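Local coordinates for magnesium and cobalt efflux protein (Bordetella parapertussis, PDB 3JTF) that probably takes part in magnesium and cobalt ion transport, here represented by its AMP-binding pair of CBS domains, at residues V12-Q24 / T36-D49. Numbering follows the deposited sequence.
Sequences VPRSRMDLLDISQ and TAHSRFPVYEDDRD. With AMP (adenosine monophosphate), chain F; SO4 (sulfate ion), chain G; SO4 (sulfate ion), chain H.
Leu20 N bonds to Pro42 O, Leu20 O accepts from Tyr44 N at 2.8 Å, and Ile22 N reaches Tyr44 O almost straight, at 178°. These bonds join strands 20-21 and 40-44 of a beta-alpha-beta unit whose helix, 26-35, packs on Leu20 and Phe41. It is a worked example of how a CBS domain supplies one wall of an AMP site: Asp18 N, in the loop before the first strand, donates to AMP N1, while AMP N6 donates to Asp18 O and Arg40 O. Thr116 and Asp119 of the second CBS domain complete the site.

Arg48 can be followed outward. Its CB lies 4.0 Å from Leu19 CD1; CG and CD run past Arg14 NH1, and a bend at chi3 (-64°) sets NE over the face of the Arg14 guanidinium, without a bond. CZ lies near Leu19 CD1 on the other face. NH2 donates to Arg14 O (2.9 Å) from above the carbonyl plane, opposite Met17 N, and NH1 donates to a water within bonding distance of Met17 O. Arg14 grips Asp49 side-on: NE meets the syn lone pair of OD1 at 2.9 Å, and NH1 takes OD2. That carboxylate and a sulfate, probably from the crystallisation liquor, probably offset the paired positive charges.

His38 lays one ring face against the adenine, and Arg40 NH1 donates to phosphate O1P. Main-chain groups thus meet the adenine's hydrogen-bonding edge, while side chains stack on its face and reach the phosphate; adenine selectivity probably depends on backbone shape, which the strand pairing and the two bonds to Arg14 O are consistent with holding in place.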
ATOM      1  N   VAL B  12      -7.572   4.595  13.097  1.00 14.40           N
ATOM      2  CA  VAL B  12      -8.544   5.383  12.337  1.00 14.16           C
ATOM      3  C   VAL B  12      -9.952   5.110  12.913  1.00 14.22           C
ATOM      4  O   VAL B  12     -10.414   4.008  12.872  1.00 14.58           O
ATOM      5  CB  VAL B  12      -8.521   5.000  10.853  1.00 14.14           C
ATOM      6  CG1 VAL B  12      -9.603   5.774  10.039  1.00 14.44           C
ATOM      7  CG2 VAL B  12      -7.126   5.227  10.290  1.00 13.63           C
ATOM      8  N   PRO B  13     -10.645   6.133  13.415  1.00 15.88           N
ATOM      9  CA  PRO B  13     -11.958   5.871  13.990  1.00 16.52           C
ATOM     10  C   PRO B  13     -12.959   5.416  12.957  1.00 16.53           C
ATOM     11  O   PRO B  13     -12.837   5.724  11.741  1.00 15.20           O
ATOM     12  CB  PRO B  13     -12.376   7.206  14.621  1.00 17.37           C
ATOM     13  CG  PRO B  13     -11.459   8.212  14.075  1.00 17.43           C
ATOM     14  CD  PRO B  13     -10.238   7.540  13.528  1.00 15.67           C
ATOM     15  N   ARG B  14     -13.904   4.625  13.452  1.00 17.07           N
ATOM     16  CA  ARG B  14     -14.975   4.057  12.638  1.00 18.61           C
ATOM     17  C   ARG B  14     -15.573   5.094  11.645  1.00 18.61           C
ATOM     18  O   ARG B  14     -15.747   4.805  10.468  1.00 18.76           O
ATOM     19  CB  ARG B  14     -16.072   3.556  13.596  1.00 19.46           C
ATOM     20  CG  ARG B  14     -17.342   3.073  12.960  1.00 21.37           C
ATOM     21  CD  ARG B  14     -18.308   2.644  14.075  1.00 24.09           C
ATOM     22  NE  ARG B  14     -19.546   2.146  13.519  1.00 24.43           N
ATOM     23  CZ  ARG B  14     -20.559   2.917  13.132  1.00 27.28           C
ATOM     24  NH1 ARG B  14     -21.659   2.356  12.635  1.00 25.71           N
ATOM     25  NH2 ARG B  14     -20.501   4.250  13.266  1.00 28.35           N
ATOM     26  N   SER B  15     -15.858   6.297  12.124  1.00 18.90           N
ATOM     27  CA  SER B  15     -16.531   7.330  11.290  1.00 19.55           C
ATOM     28  C   SER B  15     -15.689   7.760  10.102  1.00 18.69           C
ATOM     29  O   SER B  15     -16.222   8.248   9.109  1.00 18.01           O
ATOM     30  CB  SER B  15     -16.883   8.554  12.132  1.00 20.03           C
ATOM     31  OG  SER B  15     -15.702   9.243  12.498  1.00 22.43           O
ATOM     32  N   ARG B  16     -14.380   7.539  10.194  1.00 17.31           N
ATOM     33  CA  ARG B  16     -13.434   7.938   9.148  1.00 18.21           C
ATOM     34  C   ARG B  16     -13.045   6.801   8.198  1.00 16.40           C
ATOM     35  O   ARG B  16     -12.269   7.005   7.260  1.00 16.01           O
ATOM     36  CB  ARG B  16     -12.138   8.490   9.763  1.00 17.90           C
ATOM     37  CG  ARG B  16     -12.237   9.835  10.457  1.00 25.25           C
ATOM     38  CD  ARG B  16     -10.870  10.617  10.347  1.00 29.81           C
ATOM     39  NE  ARG B  16     -10.581  11.283  11.606  1.00 34.58           N
ATOM     40  CZ  ARG B  16      -9.510  11.070  12.356  1.00 37.42           C
ATOM     41  NH1 ARG B  16      -8.546  10.228  11.967  1.00 37.72           N
ATOM     42  NH2 ARG B  16      -9.397  11.720  13.503  1.00 39.93           N
HETATM   43  N   MSE B  17     -13.593   5.625   8.385  1.00 15.43           N
HETATM   44  CA  MSE B  17     -13.211   4.517   7.530  1.00 16.11           C
HETATM   45  C   MSE B  17     -13.809   4.616   6.143  1.00 16.04           C
HETATM   46  O   MSE B  17     -14.972   4.949   5.998  1.00 14.79           O
HETATM   47  CB  MSE B  17     -13.621   3.196   8.157  1.00 17.30           C
HETATM   48  CG  MSE B  17     -12.976   2.970   9.472  1.00 19.75           C
HETATM   49 SE   MSE B  17     -13.432   1.168  10.176  1.00 33.34          SE
HETATM   50  CE  MSE B  17     -15.252   1.299  10.329  1.00 20.70           C
ATOM     51  N   ASP B  18     -12.992   4.359   5.129  1.00 15.08           N
ATOM     52  CA  ASP B  18     -13.472   4.230   3.778  1.00 15.80           C
ATOM     53  C   ASP B  18     -13.823   2.760   3.590  1.00 16.59           C
ATOM     54  O   ASP B  18     -12.930   1.877   3.603  1.00 15.47           O
ATOM     55  CB  ASP B  18     -12.409   4.658   2.749  1.00 15.48           C
ATOM     56  CG  ASP B  18     -12.152   6.148   2.763  1.00 16.93           C
ATOM     57  OD1 ASP B  18     -13.125   6.910   2.872  1.00 18.85           O
ATOM     58  OD2 ASP B  18     -10.979   6.579   2.686  1.00 19.65           O
ATOM     59  N   LEU B  19     -15.115   2.509   3.418  1.00 16.94           N
ATOM     60  CA  LEU B  19     -15.668   1.155   3.332  1.00 17.83           C
ATOM     61  C   LEU B  19     -16.268   0.940   2.001  1.00 17.70           C
ATOM     62  O   LEU B  19     -16.642   1.902   1.354  1.00 19.81           O
ATOM     63  CB  LEU B  19     -16.830   1.007   4.301  1.00 19.54           C
ATOM     64  CG  LEU B  19     -16.570   1.293   5.770  1.00 21.68           C
ATOM     65  CD1 LEU B  19     -17.818   1.080   6.616  1.00 23.34           C
ATOM     66  CD2 LEU B  19     -15.501   0.390   6.217  1.00 22.34           C
ATOM     67  N   LEU B  20     -16.442  -0.319   1.613  1.00 16.10           N
ATOM     68  CA  LEU B  20     -17.147  -0.650   0.380  1.00 15.64           C
ATOM     69  C   LEU B  20     -18.369  -1.524   0.690  1.00 15.80           C
ATOM     70  O   LEU B  20     -18.281  -2.466   1.463  1.00 14.74           O
ATOM     71  CB  LEU B  20     -16.204  -1.413  -0.562  1.00 15.73           C
ATOM     72  CG  LEU B  20     -14.993  -0.632  -1.123  1.00 15.96           C
ATOM     73  CD1 LEU B  20     -14.118  -1.502  -2.036  1.00 15.37           C
ATOM     74  CD2 LEU B  20     -15.461   0.623  -1.873  1.00 16.24           C
ATOM     75  N   ASP B  21     -19.490  -1.224   0.040  1.00 15.38           N
ATOM     76  CA  ASP B  21     -20.713  -1.996   0.166  1.00 15.76           C
ATOM     77  C   ASP B  21     -20.706  -3.028  -0.965  1.00 15.78           C
ATOM     78  O   ASP B  21     -20.783  -2.652  -2.148  1.00 15.53           O
ATOM     79  CB  ASP B  21     -21.888  -1.062   0.014  1.00 15.77           C
ATOM     80  CG  ASP B  21     -23.231  -1.763  -0.033  1.00 17.62           C
ATOM     81  OD1 ASP B  21     -23.347  -2.996  -0.065  1.00 15.96           O
ATOM     82  OD2 ASP B  21     -24.198  -1.000  -0.064  1.00 17.55           O
ATOM     83  N   ILE B  22     -20.698  -4.295  -0.592  1.00 14.65           N
ATOM     84  CA  ILE B  22     -20.569  -5.387  -1.540  1.00 16.59           C
ATOM     85  C   ILE B  22     -21.758  -5.399  -2.547  1.00 17.52           C
ATOM     86  O   ILE B  22     -21.621  -5.956  -3.615  1.00 18.19           O
ATOM     87  CB  ILE B  22     -20.445  -6.760  -0.836  1.00 16.60           C
ATOM     88  CG1 ILE B  22     -20.004  -7.895  -1.794  1.00 17.59           C
ATOM     89  CG2 ILE B  22     -21.794  -7.186  -0.209  1.00 16.28           C
ATOM     90  CD1 ILE B  22     -18.692  -7.706  -2.412  1.00 19.42           C
ATOM     91  N   SER B  23     -22.892  -4.775  -2.220  1.00 18.47           N
ATOM     92  CA  SER B  23     -24.066  -4.795  -3.098  1.00 19.83           C
ATOM     93  C   SER B  23     -24.004  -3.773  -4.231  1.00 20.38           C
ATOM     94  O   SER B  23     -24.849  -3.800  -5.114  1.00 18.70           O
ATOM     95  CB  SER B  23     -25.342  -4.529  -2.298  1.00 20.41           C
ATOM     96  OG  SER B  23     -25.478  -5.491  -1.238  1.00 25.98           O
ATOM     97  N   GLN B  24     -23.040  -2.855  -4.179  1.00 21.39           N
ATOM     98  CA  GLN B  24     -22.899  -1.843  -5.215  1.00 23.11           C
ATOM     99  C   GLN B  24     -22.441  -2.463  -6.541  1.00 23.19           C
ATOM    100  O   GLN B  24     -21.637  -3.387  -6.536  1.00 23.64           O
ATOM    101  CB  GLN B  24     -21.972  -0.722  -4.750  1.00 23.29           C
ATOM    102  CG  GLN B  24     -22.638   0.141  -3.661  1.00 27.49           C
ATOM    103  CD  GLN B  24     -23.883   0.887  -4.195  1.00 34.54           C
ATOM    104  OE1 GLN B  24     -23.764   1.716  -5.089  1.00 40.40           O
ATOM    105  NE2 GLN B  24     -25.078   0.540  -3.682  1.00 38.37           N
ATOM    106  N   THR B  36     -10.431   7.384  -3.690  1.00 27.92           N
ATOM    107  CA  THR B  36      -9.809   7.391  -2.383  1.00 28.24           C
ATOM    108  C   THR B  36      -8.391   7.035  -2.647  1.00 28.58           C
ATOM    109  O   THR B  36      -8.097   6.156  -3.478  1.00 30.72           O
ATOM    110  CB  THR B  36     -10.368   6.320  -1.434  1.00 28.58           C
ATOM    111  OG1 THR B  36      -9.745   5.085  -1.774  1.00 30.64           O
ATOM    112  CG2 THR B  36     -11.850   6.181  -1.547  1.00 27.34           C
ATOM    113  N   ALA B  37      -7.488   7.637  -1.916  1.00 28.09           N
ATOM    114  CA  ALA B  37      -6.123   7.162  -1.948  1.00 27.31           C
ATOM    115  C   ALA B  37      -5.878   6.125  -0.819  1.00 26.34           C
ATOM    116  O   ALA B  37      -5.097   6.416   0.128  1.00 27.16           O
ATOM    117  CB  ALA B  37      -5.147   8.374  -1.833  1.00 27.73           C
ATOM    118  N   HIS B  38      -6.547   4.955  -0.892  1.00 23.03           N
ATOM    119  CA  HIS B  38      -6.187   3.773  -0.084  1.00 21.50           C
ATOM    120  C   HIS B  38      -6.147   2.539  -0.966  1.00 20.59           C
ATOM    121  O   HIS B  38      -6.799   2.497  -1.981  1.00 19.79           O
ATOM    122  CB  HIS B  38      -7.158   3.545   1.066  1.00 20.82           C
ATOM    123  CG  HIS B  38      -7.196   4.672   2.037  1.00 20.39           C
ATOM    124  ND1 HIS B  38      -6.072   5.132   2.687  1.00 20.35           N
ATOM    125  CD2 HIS B  38      -8.213   5.475   2.426  1.00 19.29           C
ATOM    126  CE1 HIS B  38      -6.405   6.161   3.455  1.00 22.97           C
ATOM    127  NE2 HIS B  38      -7.701   6.386   3.314  1.00 19.98           N
ATOM    128  N   SER B  39      -5.355   1.559  -0.578  1.00 20.77           N
ATOM    129  CA  SER B  39      -5.216   0.312  -1.326  1.00 21.51           C
ATOM    130  C   SER B  39      -6.158  -0.789  -0.818  1.00 19.14           C
ATOM    131  O   SER B  39      -6.408  -1.745  -1.531  1.00 17.92           O
ATOM    132  CB  SER B  39      -3.778  -0.207  -1.238  1.00 22.88           C
ATOM    133  OG  SER B  39      -3.345  -0.265   0.140  1.00 31.04           O
ATOM    134  N   ARG B  40      -6.622  -0.673   0.419  1.00 17.62           N
ATOM    135  CA  ARG B  40      -7.393  -1.723   1.078  1.00 17.44           C
ATOM    136  C   ARG B  40      -8.667  -1.161   1.730  1.00 16.01           C
ATOM    137  O   ARG B  40      -8.637  -0.095   2.323  1.00 15.55           O
ATOM    138  CB  ARG B  40      -6.550  -2.378   2.155  1.00 18.53           C
ATOM    139  CG  ARG B  40      -5.237  -3.016   1.668  1.00 21.25           C
ATOM    140  CD  ARG B  40      -4.255  -3.114   2.823  1.00 23.63           C
ATOM    141  NE  ARG B  40      -3.824  -1.768   3.181  1.00 27.46           N
ATOM    142  CZ  ARG B  40      -2.811  -1.478   3.975  1.00 28.06           C
ATOM    143  NH1 ARG B  40      -2.526  -0.215   4.210  1.00 29.31           N
ATOM    144  NH2 ARG B  40      -2.075  -2.444   4.519  1.00 31.18           N
ATOM    145  N   PHE B  41      -9.764  -1.898   1.628  1.00 14.94           N
ATOM    146  CA  PHE B  41     -11.078  -1.435   2.083  1.00 14.65           C
ATOM    147  C   PHE B  41     -11.767  -2.530   2.840  1.00 14.66           C
ATOM    148  O   PHE B  41     -11.942  -3.630   2.308  1.00 14.56           O
ATOM    149  CB  PHE B  41     -11.927  -1.009   0.891  1.00 15.13           C
ATOM    150  CG  PHE B  41     -11.278   0.043   0.062  1.00 14.97           C
ATOM    151  CD1 PHE B  41     -10.356  -0.307  -0.922  1.00 15.35           C
ATOM    152  CD2 PHE B  41     -11.536   1.379   0.304  1.00 17.95           C
ATOM    153  CE1 PHE B  41      -9.709   0.645  -1.651  1.00 16.17           C
ATOM    154  CE2 PHE B  41     -10.924   2.355  -0.433  1.00 17.54           C
ATOM    155  CZ  PHE B  41      -9.983   2.000  -1.420  1.00 19.34           C
ATOM    156  N   PRO B  42     -12.150  -2.258   4.091  1.00 13.71           N
ATOM    157  CA  PRO B  42     -13.161  -3.132   4.673  1.00 13.38           C
ATOM    158  C   PRO B  42     -14.444  -3.127   3.851  1.00 12.43           C
ATOM    159  O   PRO B  42     -14.836  -2.095   3.342  1.00 11.76           O
ATOM    160  CB  PRO B  42     -13.409  -2.544   6.068  1.00 13.64           C
ATOM    161  CG  PRO B  42     -12.262  -1.593   6.310  1.00 14.72           C
ATOM    162  CD  PRO B  42     -11.907  -1.082   4.935  1.00 14.76           C
ATOM    163  N   VAL B  43     -15.046  -4.301   3.733  1.00 12.31           N
ATOM    164  CA  VAL B  43     -16.244  -4.523   2.950  1.00 13.19           C
ATOM    165  C   VAL B  43     -17.389  -4.910   3.841  1.00 12.49           C
ATOM    166  O   VAL B  43     -17.218  -5.718   4.773  1.00 13.00           O
ATOM    167  CB  VAL B  43     -15.989  -5.622   1.887  1.00 13.53           C
ATOM    168  CG1 VAL B  43     -17.278  -5.907   1.085  1.00 13.62           C
ATOM    169  CG2 VAL B  43     -14.836  -5.171   0.941  1.00 12.14           C
ATOM    170  N   TYR B  44     -18.548  -4.282   3.627  1.00 12.01           N
ATOM    171  CA  TYR B  44     -19.730  -4.651   4.382  1.00 11.82           C
ATOM    172  C   TYR B  44     -20.886  -5.087   3.501  1.00 11.71           C
ATOM    173  O   TYR B  44     -20.874  -4.923   2.306  1.00 12.01           O
ATOM    174  CB  TYR B  44     -20.170  -3.522   5.321  1.00 11.50           C
ATOM    175  CG  TYR B  44     -20.800  -2.340   4.627  1.00 11.99           C
ATOM    176  CD1 TYR B  44     -22.169  -2.291   4.399  1.00 12.92           C
ATOM    177  CD2 TYR B  44     -20.015  -1.263   4.203  1.00 13.70           C
ATOM    178  CE1 TYR B  44     -22.764  -1.177   3.763  1.00 14.42           C
ATOM    179  CE2 TYR B  44     -20.583  -0.145   3.600  1.00 15.25           C
ATOM    180  CZ  TYR B  44     -21.945  -0.102   3.378  1.00 16.04           C
ATOM    181  OH  TYR B  44     -22.502   1.006   2.755  1.00 16.39           O
ATOM    182  N   GLU B  45     -21.900  -5.638   4.150  1.00 11.71           N
ATOM    183  CA  GLU B  45     -23.146  -5.994   3.485  1.00 12.14           C
ATOM    184  C   GLU B  45     -24.291  -5.689   4.403  1.00 12.13           C
ATOM    185  O   GLU B  45     -24.271  -6.050   5.597  1.00 10.81           O
ATOM    186  CB  GLU B  45     -23.140  -7.463   3.037  1.00 11.75           C
ATOM    187  CG  GLU B  45     -24.313  -7.841   2.083  1.00 13.90           C
ATOM    188  CD  GLU B  45     -24.086  -9.199   1.423  1.00 15.89           C
ATOM    189  OE1 GLU B  45     -23.128  -9.897   1.833  1.00 15.40           O
ATOM    190  OE2 GLU B  45     -24.844  -9.564   0.499  1.00 16.33           O
ATOM    191  N   ASP B  46     -25.278  -4.978   3.847  1.00 13.32           N
ATOM    192  CA  ASP B  46     -26.520  -4.615   4.520  1.00 14.37           C
ATOM    193  C   ASP B  46     -26.424  -3.585   5.656  1.00 15.13           C
ATOM    194  O   ASP B  46     -27.365  -2.793   5.828  1.00 16.46           O
ATOM    195  CB  ASP B  46     -27.288  -5.860   4.998  1.00 14.37           C
ATOM    196  CG  ASP B  46     -27.768  -6.735   3.836  1.00 16.80           C
ATOM    197  OD1 ASP B  46     -28.533  -6.248   2.969  1.00 14.31           O
ATOM    198  OD2 ASP B  46     -27.401  -7.931   3.789  1.00 16.66           O
ATOM    199  N   ASP B  47     -25.377  -3.607   6.461  1.00 14.21           N
ATOM    200  CA  ASP B  47     -25.171  -2.614   7.542  1.00 15.09           C
ATOM    201  C   ASP B  47     -23.656  -2.383   7.580  1.00 14.61           C
ATOM    202  O   ASP B  47     -22.890  -3.335   7.401  1.00 11.50           O
ATOM    203  CB  ASP B  47     -25.611  -3.157   8.902  1.00 15.06           C
ATOM    204  CG  ASP B  47     -25.362  -2.168  10.069  1.00 20.14           C
ATOM    205  OD1 ASP B  47     -26.239  -1.309  10.392  1.00 26.73           O
ATOM    206  OD2 ASP B  47     -24.333  -2.275  10.741  1.00 19.55           O
ATOM    207  N   ARG B  48     -23.232  -1.142   7.801  1.00 13.76           N
ATOM    208  CA  ARG B  48     -21.811  -0.805   7.771  1.00 15.26           C
ATOM    209  C   ARG B  48     -20.968  -1.503   8.829  1.00 14.24           C
ATOM    210  O   ARG B  48     -19.776  -1.655   8.647  1.00 15.18           O
ATOM    211  CB  ARG B  48     -21.609   0.717   7.860  1.00 15.98           C
ATOM    212  CG  ARG B  48     -22.162   1.368   9.086  1.00 21.47           C
ATOM    213  CD  ARG B  48     -21.472   2.763   9.302  1.00 27.41           C
ATOM    214  NE  ARG B  48     -20.048   2.522   9.558  1.00 31.53           N
ATOM    215  CZ  ARG B  48     -19.042   3.366   9.317  1.00 34.40           C
ATOM    216  NH1 ARG B  48     -19.250   4.572   8.797  1.00 35.89           N
ATOM    217  NH2 ARG B  48     -17.806   2.978   9.604  1.00 34.48           N
ATOM    218  N   ASP B  49     -21.549  -1.922   9.938  1.00 13.86           N
ATOM    219  CA  ASP B  49     -20.787  -2.720  10.874  1.00 15.90           C
ATOM    220  C   ASP B  49     -20.800  -4.228  10.570  1.00 15.42           C
ATOM    221  O   ASP B  49     -20.103  -4.978  11.259  1.00 15.22           O
ATOM    222  CB  ASP B  49     -21.272  -2.512  12.284  1.00 17.07           C
ATOM    223  CG  ASP B  49     -20.943  -1.115  12.826  1.00 19.42           C
ATOM    224  OD1 ASP B  49     -19.920  -0.498  12.472  1.00 24.36           O
ATOM    225  OD2 ASP B  49     -21.769  -0.633  13.566  1.00 26.17           O
TER
HETATM  226  P   AMP F   1      -2.844   3.430   2.667  1.00 36.19           P
HETATM  227  O1P AMP F   1      -3.416   2.066   2.483  1.00 34.48           O
HETATM  228  O2P AMP F   1      -1.428   3.595   2.226  1.00 38.83           O
HETATM  229  O3P AMP F   1      -3.741   4.500   2.140  1.00 35.59           O
HETATM  230  O5' AMP F   1      -2.821   3.764   4.225  1.00 36.56           O
HETATM  231  C5' AMP F   1      -2.428   5.082   4.635  1.00 35.36           C
HETATM  232  C4' AMP F   1      -3.161   5.384   5.906  1.00 33.44           C
HETATM  233  O4' AMP F   1      -4.569   5.648   5.729  1.00 29.82           O
HETATM  234  C3' AMP F   1      -3.112   4.150   6.812  1.00 33.17           C
HETATM  235  O3' AMP F   1      -1.844   4.024   7.465  1.00 36.52           O
HETATM  236  C2' AMP F   1      -4.238   4.480   7.722  1.00 30.02           C
HETATM  237  O2' AMP F   1      -3.731   5.652   8.466  1.00 33.01           O
HETATM  238  C1' AMP F   1      -5.310   4.893   6.702  1.00 26.16           C
HETATM  239  N9  AMP F   1      -6.148   3.903   5.935  1.00 22.67           N
HETATM  240  C8  AMP F   1      -5.805   2.825   5.169  1.00 20.64           C
HETATM  241  N7  AMP F   1      -6.907   2.244   4.609  1.00 20.36           N
HETATM  242  C5  AMP F   1      -7.975   2.982   4.994  1.00 18.55           C
HETATM  243  C6  AMP F   1      -9.425   2.967   4.751  1.00 18.18           C
HETATM  244  N6  AMP F   1      -9.974   2.006   4.001  1.00 16.67           N
HETATM  245  N1  AMP F   1     -10.189   3.899   5.362  1.00 17.87           N
HETATM  246  C2  AMP F   1      -9.666   4.872   6.111  1.00 18.49           C
HETATM  247  N3  AMP F   1      -8.346   4.981   6.343  1.00 18.50           N
HETATM  248  C4  AMP F   1      -7.475   4.060   5.836  1.00 19.31           C
HETATM  249  S   SO4 G   4     -23.532   5.819  12.780  1.00100.10           S
HETATM  250  O1  SO4 G   4     -22.148   6.299  12.804  1.00 99.53           O
HETATM  251  O2  SO4 G   4     -23.950   5.384  14.116  1.00 99.79           O
HETATM  252  O3  SO4 G   4     -24.410   6.911  12.372  1.00100.33           O
HETATM  253  O4  SO4 G   4     -23.656   4.720  11.821  1.00 99.51           O
HETATM  254  S   SO4 H   5       0.656  -0.529   6.072  0.50 22.59           S
HETATM  255  O1  SO4 H   5       1.320  -0.936   4.843  0.50 28.29           O
HETATM  256  O2  SO4 H   5       1.569  -0.407   7.146  0.50 30.42           O
HETATM  257  O3  SO4 H   5      -0.047   0.743   5.809  0.50 30.66           O
HETATM  258  O4  SO4 H   5      -0.371  -1.492   6.383  0.50 30.70           O
HETATM  259  O   HOH W   1     -16.989   5.667   7.614  1.00 27.37           O
HETATM  260  O   HOH W   2      -9.070   8.050   4.867  1.00 20.63           O
HETATM  261  O   HOH W   3     -25.404  -4.024   1.249  1.00 14.73           O
HETATM  262  O   HOH W   4     -24.006   1.710  -0.219  1.00 35.81           O
HETATM  263  O   HOH W   5     -25.640  -8.017  -1.380  1.00 23.30           O